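Local structure of adenylate kinase (Thermus thermophilus, 3CM0) at residues T19-L24 with I81-P86; P13-G18 with V110-P115. The protein catalyses the reversible transfer of the terminal phosphate of ATP to AMP, giving two ADP and helping to keep the adenine nucleotides of the cell in balance. One frame throughout, in Å; residues are numbered along the deposited sequence.

In the fold
Both contacts fasten helix 17-28 and the loop that leads into it to the central parallel sheet, but to strands on either side of strand 4-10. Interaction 1 joins the first turns of the helix to strand 79-83 about 5 Å from the centre of the chain, and three of its four touching residues are buried. Interaction 2, centred about 11 Å away from it, rests the loop on the end of strand 104-113 and is only partly buried. Aliphatic packing carries both. Charge enters differently: at the carboxylate of Asp83 in interaction 1, and at the lysine that begins the helix in interaction 2, two groups that form a salt bridge beside residues predicted to bind ATP and AMP.

Interaction 1 of 2, residues T19-L24 with I81-P86; sequences TQASRL and IFDGFP
The helix-on-sheet layer of the CORE domain is exemplified by Ala21, Leu24, Ile81 and Asp83, which face one another where helix 17-28 packs alongside strand 79-83. The two short segments run nearly antiparallel, at 166°, with their axes 9.1 Å apart at closest approach. Ala21 CB meets side chains reaching from the strand: it sits 4.0 Å from Ile81 CG2 and 4.1 Å from Asp83 CB, two residues that project from the same face. Ile81 extends along its length toward the helix, chi2 being 179°, and its terminal methyl reaches the helix between Ala21 and Leu24. There CD1 lies 3.8 Å from Leu24 CD2 and 3.7 Å from the carbonyl oxygen Ala21 O, and the two branched side chains meet at a slant. This is one side of an alpha/beta/alpha sandwich of the P-loop NTPase type. Phe9 of strand 4-10 touches Ala21, Leu24 and Ile81 and adds to the apolar patch, while the intervening Phe82 points to the other side of the sheet, against helices 65-75 and 89-101. At Asp83, just before Gly84-Pro86, which are predicted to bind AMP, the chemistry turns polar. Asp83 holds its CG anti to the backbone N (chi1 171°), with this carboxyl carbon 4.1 Å from Ala21 CB, and OD2 makes a salt bridge with Lys32 NZ.

Interaction 2 of 2, residues P13-G18 with V110-P115; sequences PGAGKG and VLVEVP
Lys17 NZ forms a salt bridge with Asp83 OD1, while the root of the same side chain rests on strand 104-113. Its CB lies 4.0 Å from Val112 CG2; beyond this the chain leaves the strand, as chi1 of 71° tucks CG over the backbone, flanked by N and C, and a final bend at chi4 brings the ammonium group to the carboxylate. Val112 divides its two methyls between neighbours. While CG2 serves the lysine, CG1 meets Ala15, standing 3.9 Å from Ala15 CB. The alanine methyl thus meets Val112 in the strand and Val114 just beyond it, since Val114 CG2 also approaches Ala15 CB, at 4.1 Å, from further along the chain. Glu113, between them in sequence, turns to the opposite side and pairs with Arg166. On either side of Ala15 the loop passes through Gly14 and Gly16, both at positive phi, and Gly16 takes the N-cap position of helix 17-28. A glycine-rich turn, with Ala15 at a variable position, and a lysine at the start of the helix mark the P-loop (Walker A motif), whose residues here are predicted to bind ATP.

Interaction 1 of 2, residues T19-L24 with I81-P86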
loop_
_atom_site.group_PDB
_atom_site.type_symbol
_atom_site.label_atom_id
_atom_site.label_comp_id
_atom_site.label_asym_id
_atom_site.label_seq_id
_atom_site.Cartn_x
_atom_site.Cartn_y
_atom_site.Cartn_z
ATOM N N THR A 19 -3.543 -0.555 8.900
ATOM C CA THR A 19 -3.438 -1.112 10.220
ATOM C C THR A 19 -3.252 -2.611 10.142
ATOM O O THR A 19 -2.498 -3.164 10.945
ATOM C CB THR A 19 -4.694 -0.805 11.061
ATOM O OG1 THR A 19 -4.850 0.616 11.175
ATOM C CG2 THR A 19 -4.564 -1.410 12.452
ATOM N N GLN A 20 -3.915 -3.275 9.181
ATOM C CA GLN A 20 -3.775 -4.732 9.054
ATOM C C GLN A 20 -2.351 -5.053 8.520
ATOM O O GLN A 20 -1.744 -6.041 8.912
ATOM C CB GLN A 20 -4.803 -5.320 8.062
ATOM C CG GLN A 20 -6.266 -5.237 8.527
ATOM C CD GLN A 20 -6.509 -6.100 9.754
ATOM O OE1 GLN A 20 -5.680 -6.937 10.100
ATOM N NE2 GLN A 20 -7.648 -5.899 10.417
ATOM N N ALA A 21 -1.864 -4.243 7.588
ATOM C CA ALA A 21 -0.502 -4.453 7.062
ATOM C C ALA A 21 0.480 -4.326 8.229
ATOM O O ALA A 21 1.428 -5.087 8.344
ATOM C CB ALA A 21 -0.198 -3.398 6.016
ATOM N N SER A 22 0.259 -3.322 9.074
ATOM C CA SER A 22 1.152 -3.106 10.213
ATOM C C SER A 22 1.111 -4.251 11.204
ATOM O O SER A 22 2.132 -4.622 11.802
ATOM C CB SER A 22 0.798 -1.795 10.901
ATOM O OG SER A 22 1.205 -0.702 10.103
ATOM N N ARG A 23 -0.068 -4.835 11.388
ATOM C CA ARG A 23 -0.170 -5.951 12.304
ATOM C C ARG A 23 0.455 -7.223 11.751
ATOM O O ARG A 23 1.118 -7.963 12.477
ATOM C CB ARG A 23 -1.623 -6.207 12.690
ATOM C CG ARG A 23 -1.803 -7.499 13.486
ATOM C CD ARG A 23 -3.160 -7.486 14.147
ATOM N NE ARG A 23 -3.445 -8.733 14.840
ATOM C CZ ARG A 23 -4.650 -9.052 15.310
ATOM N NH1 ARG A 23 -5.663 -8.213 15.162
ATOM N NH2 ARG A 23 -4.846 -10.219 15.898
ATOM N N LEU A 24 0.259 -7.486 10.462
ATOM C CA LEU A 24 0.850 -8.680 9.873
ATOM C C LEU A 24 2.383 -8.525 9.929
ATOM O O LEU A 24 3.117 -9.514 10.137
ATOM C CB LEU A 24 0.416 -8.807 8.398
ATOM C CG LEU A 24 0.902 -10.076 7.691
ATOM C CD1 LEU A 24 0.282 -11.289 8.327
ATOM C CD2 LEU A 24 0.533 -9.986 6.175
ATOM N N ILE A 81 6.513 -6.134 3.141
ATOM C CA ILE A 81 5.111 -5.712 2.938
ATOM C C ILE A 81 5.088 -4.339 2.288
ATOM O O ILE A 81 5.862 -3.426 2.633
ATOM C CB ILE A 81 4.334 -5.705 4.292
ATOM C CG1 ILE A 81 4.023 -7.163 4.679
ATOM C CG2 ILE A 81 3.086 -4.879 4.192
ATOM C CD1 ILE A 81 3.275 -7.303 6.040
ATOM N N PHE A 82 4.217 -4.218 1.276
ATOM C CA PHE A 82 4.009 -2.983 0.571
ATOM C C PHE A 82 2.607 -2.518 0.917
ATOM O O PHE A 82 1.677 -3.294 0.812
ATOM C CB PHE A 82 4.115 -3.222 -0.939
ATOM C CG PHE A 82 5.532 -3.583 -1.369
ATOM C CD1 PHE A 82 6.459 -2.576 -1.616
ATOM C CD2 PHE A 82 5.908 -4.917 -1.510
ATOM C CE1 PHE A 82 7.756 -2.893 -2.009
ATOM C CE2 PHE A 82 7.222 -5.252 -1.905
ATOM C CZ PHE A 82 8.135 -4.230 -2.158
ATOM N N ASP A 83 2.477 -1.259 1.311
ATOM C CA ASP A 83 1.185 -0.687 1.682
ATOM C C ASP A 83 1.290 0.742 1.123
ATOM O O ASP A 83 2.047 1.556 1.632
ATOM C CB ASP A 83 1.091 -0.712 3.217
ATOM C CG ASP A 83 -0.098 0.040 3.752
ATOM O OD1 ASP A 83 -1.152 0.033 3.086
ATOM O OD2 ASP A 83 0.036 0.622 4.849
ATOM N N GLY A 84 0.567 1.026 0.062
ATOM C CA GLY A 84 0.679 2.340 -0.545
ATOM C C GLY A 84 1.555 2.317 -1.800
ATOM O O GLY A 84 1.883 3.378 -2.356
ATOM N N PHE A 85 1.944 1.106 -2.223
ATOM C CA PHE A 85 2.763 0.875 -3.416
ATOM C C PHE A 85 2.501 -0.560 -3.913
ATOM O O PHE A 85 2.377 -1.478 -3.111
ATOM C CB PHE A 85 4.262 1.060 -3.104
ATOM C CG PHE A 85 5.139 1.047 -4.313
ATOM C CD1 PHE A 85 5.675 -0.139 -4.780
ATOM C CD2 PHE A 85 5.410 2.227 -5.006
ATOM C CE1 PHE A 85 6.468 -0.168 -5.928
ATOM C CE2 PHE A 85 6.198 2.208 -6.154
ATOM C CZ PHE A 85 6.727 1.010 -6.612
ATOM N N PRO A 86 2.402 -0.777 -5.249
ATOM C CA PRO A 86 2.515 0.226 -6.314
ATOM C C PRO A 86 1.283 1.110 -6.420
ATOM O O PRO A 86 0.213 0.760 -5.926
ATOM C CB PRO A 86 2.709 -0.614 -7.592
ATOM C CG PRO A 86 1.876 -1.822 -7.336
ATOM C CD PRO A 86 2.179 -2.124 -5.806
#

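Interaction 2 of 2, residues P13-G18 with V110-P115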
loop_
_atom_site.group_PDB
_atom_site.type_symbol
_atom_site.label_atom_id
_atom_site.label_comp_id
_atom_site.label_asym_id
_atom_site.label_seq_id
_atom_site.Cartn_x
_atom_site.Cartn_y
_atom_site.Cartn_z
ATOM N N PRO A 13 -9.724 4.155 1.373
ATOM C CA PRO A 13 -9.588 4.863 2.639
ATOM C C PRO A 13 -10.761 4.351 3.470
ATOM O O PRO A 13 -11.865 4.138 2.929
ATOM C CB PRO A 13 -9.806 6.314 2.244
ATOM C CG PRO A 13 -9.289 6.377 0.864
ATOM C CD PRO A 13 -9.754 5.082 0.234
ATOM N N GLY A 14 -10.527 4.128 4.758
ATOM C CA GLY A 14 -11.604 3.673 5.622
ATOM C C GLY A 14 -11.725 2.165 5.751
ATOM O O GLY A 14 -12.531 1.668 6.545
ATOM N N ALA A 15 -10.948 1.424 4.975
ATOM C CA ALA A 15 -10.998 -0.041 5.062
ATOM C C ALA A 15 -10.020 -0.569 6.116
ATOM O O ALA A 15 -10.053 -1.749 6.461
ATOM C CB ALA A 15 -10.696 -0.671 3.670
ATOM N N GLY A 16 -9.170 0.315 6.643
ATOM C CA GLY A 16 -8.186 -0.076 7.652
ATOM C C GLY A 16 -7.109 -1.035 7.157
ATOM O O GLY A 16 -6.553 -1.810 7.929
ATOM N N LYS A 17 -6.784 -0.977 5.871
ATOM C CA LYS A 17 -5.786 -1.903 5.340
ATOM C C LYS A 17 -4.384 -1.612 5.879
ATOM O O LYS A 17 -3.587 -2.519 6.030
ATOM C CB LYS A 17 -5.748 -1.861 3.804
ATOM C CG LYS A 17 -5.165 -0.580 3.238
ATOM C CD LYS A 17 -4.489 -0.822 1.906
ATOM C CE LYS A 17 -4.280 0.478 1.138
ATOM N NZ LYS A 17 -3.473 1.467 1.898
ATOM N N GLY A 18 -4.089 -0.349 6.171
ATOM C CA GLY A 18 -2.769 -0.016 6.691
ATOM C C GLY A 18 -2.523 -0.620 8.058
ATOM O O GLY A 18 -1.439 -1.118 8.372
ATOM N N VAL A 110 -3.424 -8.430 -1.215
ATOM C CA VAL A 110 -4.644 -8.375 -0.406
ATOM C C VAL A 110 -5.495 -7.180 -0.816
ATOM O O VAL A 110 -5.020 -6.051 -0.811
ATOM C CB VAL A 110 -4.261 -8.247 1.083
ATOM C CG1 VAL A 110 -5.525 -8.093 1.958
ATOM C CG2 VAL A 110 -3.473 -9.457 1.480
ATOM N N LEU A 111 -6.759 -7.437 -1.182
ATOM C CA LEU A 111 -7.661 -6.344 -1.548
ATOM C C LEU A 111 -8.775 -6.366 -0.511
ATOM O O LEU A 111 -9.617 -7.276 -0.524
ATOM C CB LEU A 111 -8.272 -6.560 -2.947
ATOM C CG LEU A 111 -9.276 -5.449 -3.358
ATOM C CD1 LEU A 111 -8.555 -4.115 -3.588
ATOM C CD2 LEU A 111 -9.939 -5.878 -4.709
ATOM N N VAL A 112 -8.754 -5.390 0.396
ATOM C CA VAL A 112 -9.765 -5.325 1.451
ATOM C C VAL A 112 -11.010 -4.662 0.890
ATOM O O VAL A 112 -10.971 -3.518 0.446
ATOM C CB VAL A 112 -9.239 -4.529 2.663
ATOM C CG1 VAL A 112 -10.276 -4.568 3.814
ATOM C CG2 VAL A 112 -7.892 -5.137 3.125
ATOM N N GLU A 113 -12.136 -5.391 0.962
ATOM C CA GLU A 113 -13.394 -4.919 0.373
ATOM C C GLU A 113 -14.430 -4.635 1.444
ATOM O O GLU A 113 -14.644 -5.459 2.336
ATOM C CB GLU A 113 -13.932 -6.005 -0.569
ATOM C CG GLU A 113 -12.945 -6.380 -1.677
ATOM C CD GLU A 113 -13.515 -7.418 -2.650
ATOM O OE1 GLU A 113 -14.320 -8.280 -2.217
ATOM O OE2 GLU A 113 -13.124 -7.394 -3.827
ATOM N N VAL A 114 -15.072 -3.485 1.322
ATOM C CA VAL A 114 -16.069 -3.050 2.321
ATOM C C VAL A 114 -17.193 -2.367 1.566
ATOM O O VAL A 114 -16.941 -1.649 0.621
ATOM C CB VAL A 114 -15.436 -2.037 3.312
ATOM C CG1 VAL A 114 -16.467 -1.577 4.343
ATOM C CG2 VAL A 114 -14.239 -2.699 4.037
ATOM N N PRO A 115 -18.458 -2.595 1.978
ATOM C CA PRO A 115 -19.586 -1.953 1.287
ATOM C C PRO A 115 -19.387 -0.439 1.373
ATOM O O PRO A 115 -19.024 0.077 2.431
ATOM C CB PRO A 115 -20.796 -2.423 2.095
ATOM C CG PRO A 115 -20.403 -3.717 2.590
ATOM C CD PRO A 115 -18.926 -3.554 2.986
#